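Putative branched chain amino acid ABC transporter, periplasmic amino acid-binding protein (Brucella ovis, PDB 4XFK) probably binds leucine, isoleucine, valine, threonine and alanine in the periplasm as the soluble receptor of an ABC amino-acid transport system. Local coordinates at residues Ala259-Ala272 and Phe352-Ile365. The protein carries 1 engineered substitution. Numbering follows the deposited sequence.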
loop_
_atom_site.group_PDB
_atom_site.type_symbol
_atom_site.label_atom_id
_atom_site.label_comp_id
_atom_site.label_asym_id
_atom_site.label_seq_id
_atom_site.Cartn_x
_atom_site.Cartn_y
_atom_site.Cartn_z
ATOM N N ALA A 259 -8.806 -4.023 22.173
ATOM C CA ALA A 259 -8.498 -3.030 21.140
ATOM C C ALA A 259 -7.320 -2.105 21.471
ATOM O O ALA A 259 -6.504 -1.795 20.596
ATOM C CB ALA A 259 -9.738 -2.207 20.816
ATOM N N GLU A 260 -7.239 -1.642 22.717
ATOM C CA GLU A 260 -6.244 -0.641 23.088
ATOM C C GLU A 260 -4.812 -1.109 22.823
ATOM O O GLU A 260 -4.443 -2.228 23.166
ATOM C CB GLU A 260 -6.405 -0.256 24.567
ATOM C CG GLU A 260 -5.464 0.855 25.044
ATOM C CD GLU A 260 -5.575 1.138 26.537
ATOM O OE1 GLU A 260 -6.353 0.449 27.231
ATOM O OE2 GLU A 260 -4.874 2.049 27.025
ATOM N N GLY A 261 -4.018 -0.257 22.187
ATOM C CA GLY A 261 -2.578 -0.436 22.200
ATOM C C GLY A 261 -1.941 -1.162 21.032
ATOM O O GLY A 261 -0.719 -1.281 20.978
ATOM N N HIS A 262 -2.747 -1.675 20.106
ATOM C CA HIS A 262 -2.188 -2.258 18.886
ATOM C C HIS A 262 -1.661 -1.159 17.980
ATOM O O HIS A 262 -2.068 0.002 18.095
ATOM C CB HIS A 262 -3.214 -3.142 18.184
ATOM C CG HIS A 262 -3.710 -4.249 19.050
ATOM N ND1 HIS A 262 -3.011 -5.423 19.227
ATOM C CD2 HIS A 262 -4.812 -4.341 19.832
ATOM C CE1 HIS A 262 -3.669 -6.200 20.071
ATOM N NE2 HIS A 262 -4.761 -5.563 20.456
ATOM N N ILE A 263 -0.750 -1.530 17.086
ATOM C CA ILE A 263 0.061 -0.559 16.368
ATOM C C ILE A 263 0.029 -0.790 14.859
ATOM O O ILE A 263 -0.023 -1.930 14.387
ATOM C CB ILE A 263 1.545 -0.642 16.845
ATOM C CG1 ILE A 263 1.650 -0.617 18.379
ATOM C CG2 ILE A 263 2.401 0.470 16.243
ATOM C CD1 ILE A 263 1.199 0.693 19.005
ATOM N N VAL A 264 0.066 0.299 14.104
ATOM C CA VAL A 264 0.180 0.230 12.649
ATOM C C VAL A 264 1.092 1.367 12.193
ATOM O O VAL A 264 1.159 2.406 12.849
ATOM C CB VAL A 264 -1.216 0.323 11.969
ATOM C CG1 VAL A 264 -1.815 1.721 12.114
ATOM C CG2 VAL A 264 -1.169 -0.106 10.497
ATOM N N SER A 265 1.823 1.155 11.102
ATOM C CA SER A 265 2.584 2.223 10.459
ATOM C C SER A 265 2.057 2.378 9.039
ATOM O O SER A 265 1.996 1.395 8.289
ATOM C CB SER A 265 4.070 1.890 10.434
ATOM O OG SER A 265 4.779 2.959 9.828
ATOM N N THR A 266 1.640 3.596 8.690
ATOM C CA THR A 266 1.041 3.865 7.377
ATOM C C THR A 266 1.481 5.238 6.867
ATOM O O THR A 266 2.059 6.014 7.621
ATOM C CB THR A 266 -0.507 3.861 7.417
ATOM O OG1 THR A 266 -0.957 5.132 7.884
ATOM C CG2 THR A 266 -1.070 2.736 8.264
ATOM N N PRO A 267 1.207 5.549 5.586
ATOM C CA PRO A 267 1.595 6.871 5.079
ATOM C C PRO A 267 0.720 8.034 5.557
ATOM O O PRO A 267 0.931 9.155 5.097
ATOM C CB PRO A 267 1.431 6.724 3.557
ATOM C CG PRO A 267 1.405 5.261 3.291
ATOM C CD PRO A 267 0.792 4.642 4.496
ATOM N N PHE A 268 -0.233 7.801 6.454
ATOM C CA PHE A 268 -1.211 8.844 6.753
ATOM C C PHE A 268 -1.934 8.653 8.086
ATOM O O PHE A 268 -2.199 7.525 8.518
ATOM C CB PHE A 268 -2.249 8.901 5.625
ATOM C CG PHE A 268 -3.389 9.846 5.894
ATOM C CD1 PHE A 268 -3.217 11.216 5.770
ATOM C CD2 PHE A 268 -4.630 9.363 6.281
ATOM C CE1 PHE A 268 -4.271 12.096 6.024
ATOM C CE2 PHE A 268 -5.686 10.238 6.536
ATOM C CZ PHE A 268 -5.499 11.597 6.408
ATOM N N ASN A 269 -2.270 9.766 8.724
ATOM C CA ASN A 269 -3.257 9.756 9.786
ATOM C C ASN A 269 -3.918 11.130 9.754
ATOM O O ASN A 269 -3.237 12.124 9.531
ATOM C CB ASN A 269 -2.592 9.468 11.141
ATOM C CG ASN A 269 -3.572 9.490 12.290
ATOM O OD1 ASN A 269 -4.002 10.556 12.721
ATOM N ND2 ASN A 269 -3.925 8.315 12.803
ATOM N N PRO A 270 -5.243 11.197 9.950
ATOM C CA PRO A 270 -5.928 12.495 9.883
ATOM C C PRO A 270 -5.334 13.585 10.784
ATOM O O PRO A 270 -5.436 14.759 10.431
ATOM C CB PRO A 270 -7.348 12.166 10.351
ATOM C CG PRO A 270 -7.536 10.739 9.994
ATOM C CD PRO A 270 -6.189 10.080 10.129
ATOM N N GLU A 271 -4.750 13.205 11.923
ATOM C CA GLU A 271 -4.206 14.166 12.890
ATOM C C GLU A 271 -2.693 14.302 12.827
ATOM O O GLU A 271 -2.099 14.938 13.698
ATOM C CB GLU A 271 -4.501 13.733 14.322
ATOM C CG GLU A 271 -5.923 13.431 14.668
ATOM C CD GLU A 271 -6.037 12.950 16.102
ATOM O OE1 GLU A 271 -6.521 11.821 16.313
ATOM O OE2 GLU A 271 -5.623 13.696 17.018
ATOM N N ALA A 272 -2.057 13.683 11.839
ATOM C CA ALA A 272 -0.599 13.634 11.826
ATOM C C ALA A 272 0.058 14.857 11.204
ATOM O O ALA A 272 1.232 15.112 11.450
ATOM C CB ALA A 272 -0.104 12.359 11.159
ATOM N N PHE A 352 8.303 9.196 0.876
ATOM C CA PHE A 352 7.198 9.850 1.570
ATOM C C PHE A 352 7.310 9.554 3.062
ATOM O O PHE A 352 7.953 8.583 3.450
ATOM C CB PHE A 352 5.858 9.321 1.037
ATOM C CG PHE A 352 5.812 7.824 0.914
ATOM C CD1 PHE A 352 5.609 7.028 2.041
ATOM C CD2 PHE A 352 6.010 7.206 -0.309
ATOM C CE1 PHE A 352 5.624 5.660 1.958
ATOM C CE2 PHE A 352 6.014 5.823 -0.405
ATOM C CZ PHE A 352 5.814 5.048 0.732
ATOM N N PRO A 353 6.686 10.390 3.905
ATOM C CA PRO A 353 6.710 10.124 5.347
ATOM C C PRO A 353 5.852 8.928 5.761
ATOM O O PRO A 353 4.918 8.536 5.054
ATOM C CB PRO A 353 6.134 11.414 5.967
ATOM C CG PRO A 353 6.015 12.390 4.867
ATOM C CD PRO A 353 5.988 11.643 3.576
ATOM N N MET A 354 6.183 8.360 6.920
ATOM C CA MET A 354 5.414 7.285 7.533
ATOM C C MET A 354 5.011 7.679 8.946
ATOM O O MET A 354 5.781 8.293 9.677
ATOM C CB MET A 354 6.229 5.991 7.557
ATOM C CG MET A 354 6.427 5.364 6.180
ATOM S SD MET A 354 4.887 4.740 5.444
ATOM C CE MET A 354 4.646 3.256 6.419
ATOM N N VAL A 355 3.796 7.315 9.325
ATOM C CA VAL A 355 3.252 7.669 10.622
ATOM C C VAL A 355 2.927 6.407 11.389
ATOM O O VAL A 355 2.138 5.576 10.933
ATOM C CB VAL A 355 1.953 8.473 10.456
ATOM C CG1 VAL A 355 1.492 9.024 11.797
ATOM C CG2 VAL A 355 2.169 9.580 9.473
ATOM N N VAL A 356 3.534 6.268 12.563
ATOM C CA VAL A 356 3.259 5.129 13.424
ATOM C C VAL A 356 2.170 5.524 14.418
ATOM O O VAL A 356 2.215 6.607 15.006
ATOM C CB VAL A 356 4.526 4.624 14.134
ATOM C CG1 VAL A 356 4.269 3.248 14.711
ATOM C CG2 VAL A 356 5.684 4.567 13.138
ATOM N N GLN A 357 1.187 4.638 14.573
ATOM C CA GLN A 357 -0.080 4.958 15.222
ATOM C C GLN A 357 -0.494 3.863 16.197
ATOM O O GLN A 357 -0.243 2.674 15.948
ATOM C CB GLN A 357 -1.175 5.102 14.165
ATOM C CG GLN A 357 -0.909 6.188 13.128
ATOM C CD GLN A 357 -1.596 5.914 11.808
ATOM O OE1 GLN A 357 -2.824 5.928 11.724
ATOM N NE2 GLN A 357 -0.807 5.667 10.764
ATOM N N GLU A 358 -1.148 4.261 17.288
ATOM C CA GLU A 358 -1.639 3.314 18.287
ATOM C C GLU A 358 -3.158 3.376 18.377
ATOM O O GLU A 358 -3.749 4.436 18.186
ATOM C CB GLU A 358 -1.029 3.624 19.653
ATOM C CG GLU A 358 -1.396 5.002 20.199
ATOM C CD GLU A 358 -0.767 5.288 21.540
ATOM O OE1 GLU A 358 -1.151 4.629 22.525
ATOM O OE2 GLU A 358 0.109 6.174 21.604
ATOM N N VAL A 359 -3.792 2.247 18.668
ATOM C CA VAL A 359 -5.235 2.244 18.882
ATOM C C VAL A 359 -5.532 2.825 20.265
ATOM O O VAL A 359 -5.027 2.328 21.275
ATOM C CB VAL A 359 -5.815 0.830 18.753
ATOM C CG1 VAL A 359 -7.321 0.853 18.980
ATOM C CG2 VAL A 359 -5.472 0.252 17.375
ATOM N N SER A 360 -6.342 3.881 20.300
ATOM C CA SER A 360 -6.522 4.678 21.506
ATOM C C SER A 360 -7.861 5.397 21.487
ATOM O O SER A 360 -8.345 5.791 20.427
ATOM C CB SER A 360 -5.403 5.717 21.612
ATOM O OG SER A 360 -5.640 6.626 22.677
ATOM N N LYS A 361 -8.448 5.584 22.664
ATOM C CA LYS A 361 -9.676 6.357 22.777
ATOM C C LYS A 361 -9.409 7.833 22.516
ATOM O O LYS A 361 -10.342 8.608 22.300
ATOM C CB LYS A 361 -10.294 6.194 24.165
ATOM C CG LYS A 361 -10.931 4.845 24.407
ATOM C CD LYS A 361 -11.613 4.833 25.760
ATOM C CE LYS A 361 -12.304 3.515 26.024
ATOM N NZ LYS A 361 -13.041 3.582 27.310
ATOM N N LYS A 362 -8.138 8.226 22.545
ATOM C CA LYS A 362 -7.773 9.621 22.337
ATOM C C LYS A 362 -7.865 10.046 20.867
ATOM O O LYS A 362 -7.876 11.234 20.578
ATOM C CB LYS A 362 -6.366 9.897 22.869
ATOM C CG LYS A 362 -6.229 9.774 24.383
ATOM C CD LYS A 362 -4.770 9.889 24.814
ATOM C CE LYS A 362 -4.614 9.703 26.319
ATOM N NZ LYS A 362 -5.158 8.395 26.788
ATOM N N ALA A 363 -7.929 9.091 19.940
ATOM C CA ALA A 363 -7.981 9.423 18.518
ATOM C C ALA A 363 -9.240 10.214 18.192
ATOM O O ALA A 363 -10.326 9.865 18.646
ATOM C CB ALA A 363 -7.928 8.155 17.686
ATOM N N ARG A 364 -9.093 11.272 17.398
ATOM C CA ARG A 364 -10.234 12.091 17.001
ATOM C C ARG A 364 -11.186 11.336 16.076
ATOM O O ARG A 364 -12.405 11.375 16.259
ATOM C CB ARG A 364 -9.768 13.374 16.318
ATOM C CG ARG A 364 -10.915 14.282 15.889
ATOM C CD ARG A 364 -10.421 15.676 15.570
ATOM N NE ARG A 364 -9.737 16.258 16.716
ATOM C CZ ARG A 364 -10.351 16.904 17.704
ATOM N NH1 ARG A 364 -11.672 17.058 17.682
ATOM N NH2 ARG A 364 -9.646 17.400 18.714
ATOM N N ILE A 365 -10.624 10.663 15.072
ATOM C CA ILE A 365 -11.407 9.893 14.117
ATOM C C ILE A 365 -11.446 8.446 14.595
ATOM O O ILE A 365 -10.409 7.778 14.673
ATOM C CB ILE A 365 -10.787 9.962 12.706
ATOM C CG1 ILE A 365 -10.712 11.410 12.206
ATOM C CG2 ILE A 365 -11.557 9.075 11.734
ATOM C CD1 ILE A 365 -12.008 12.146 12.279
HETATM O O HOH W 1 3.029 9.869 3.461
HETATM O O HOH W 2 -6.464 13.330 19.481
HETATM O O HOH W 3 -7.895 10.915 14.175
HETATM O O HOH W 4 -6.958 16.356 16.603
#
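An antiparallel strand pair, where a mixed sheet changes from parallel to antiparallel pairing, joins I263–T266 to M354–S360 in one lobe of this periplasmic binding protein, and shows how one buried amide can tie a departing loop to its sheet. V264 pairs with Q357 and T266 with V355 as hydrogen-bonded pairs; G261 N to V359 O (2.9 Å) carries the ladder into the turn before the strand. With CG anti to its carbonyl carbon (chi1 -59°), Q357 reaches across to the loop that follows T266. Its NE2 gives both hydrogens in the amide plane, to T266 OG1 (2.9 Å) and to V355 O (3.0 Å), which fixes the rotation of the group. V355 O is thereby gripped from opposite faces, by this amide and by T266 N. N269 ND2 reaches Q357 OE1 almost straight (2.8 Å, 179°). It comes from above the carbonyl plane, the two amide planes 86° apart, and also bonds F374 O of strand 373-380. Farther along, E271 OE1 accepts hydrogen bonds from R364 N (2.8 Å) and from a water that in turn accepts from I365 N. I263 and S265 face helix 138-152, F268 and P270 meet helix 274-288, and strands 240-243 and 373-380 continue the sheet.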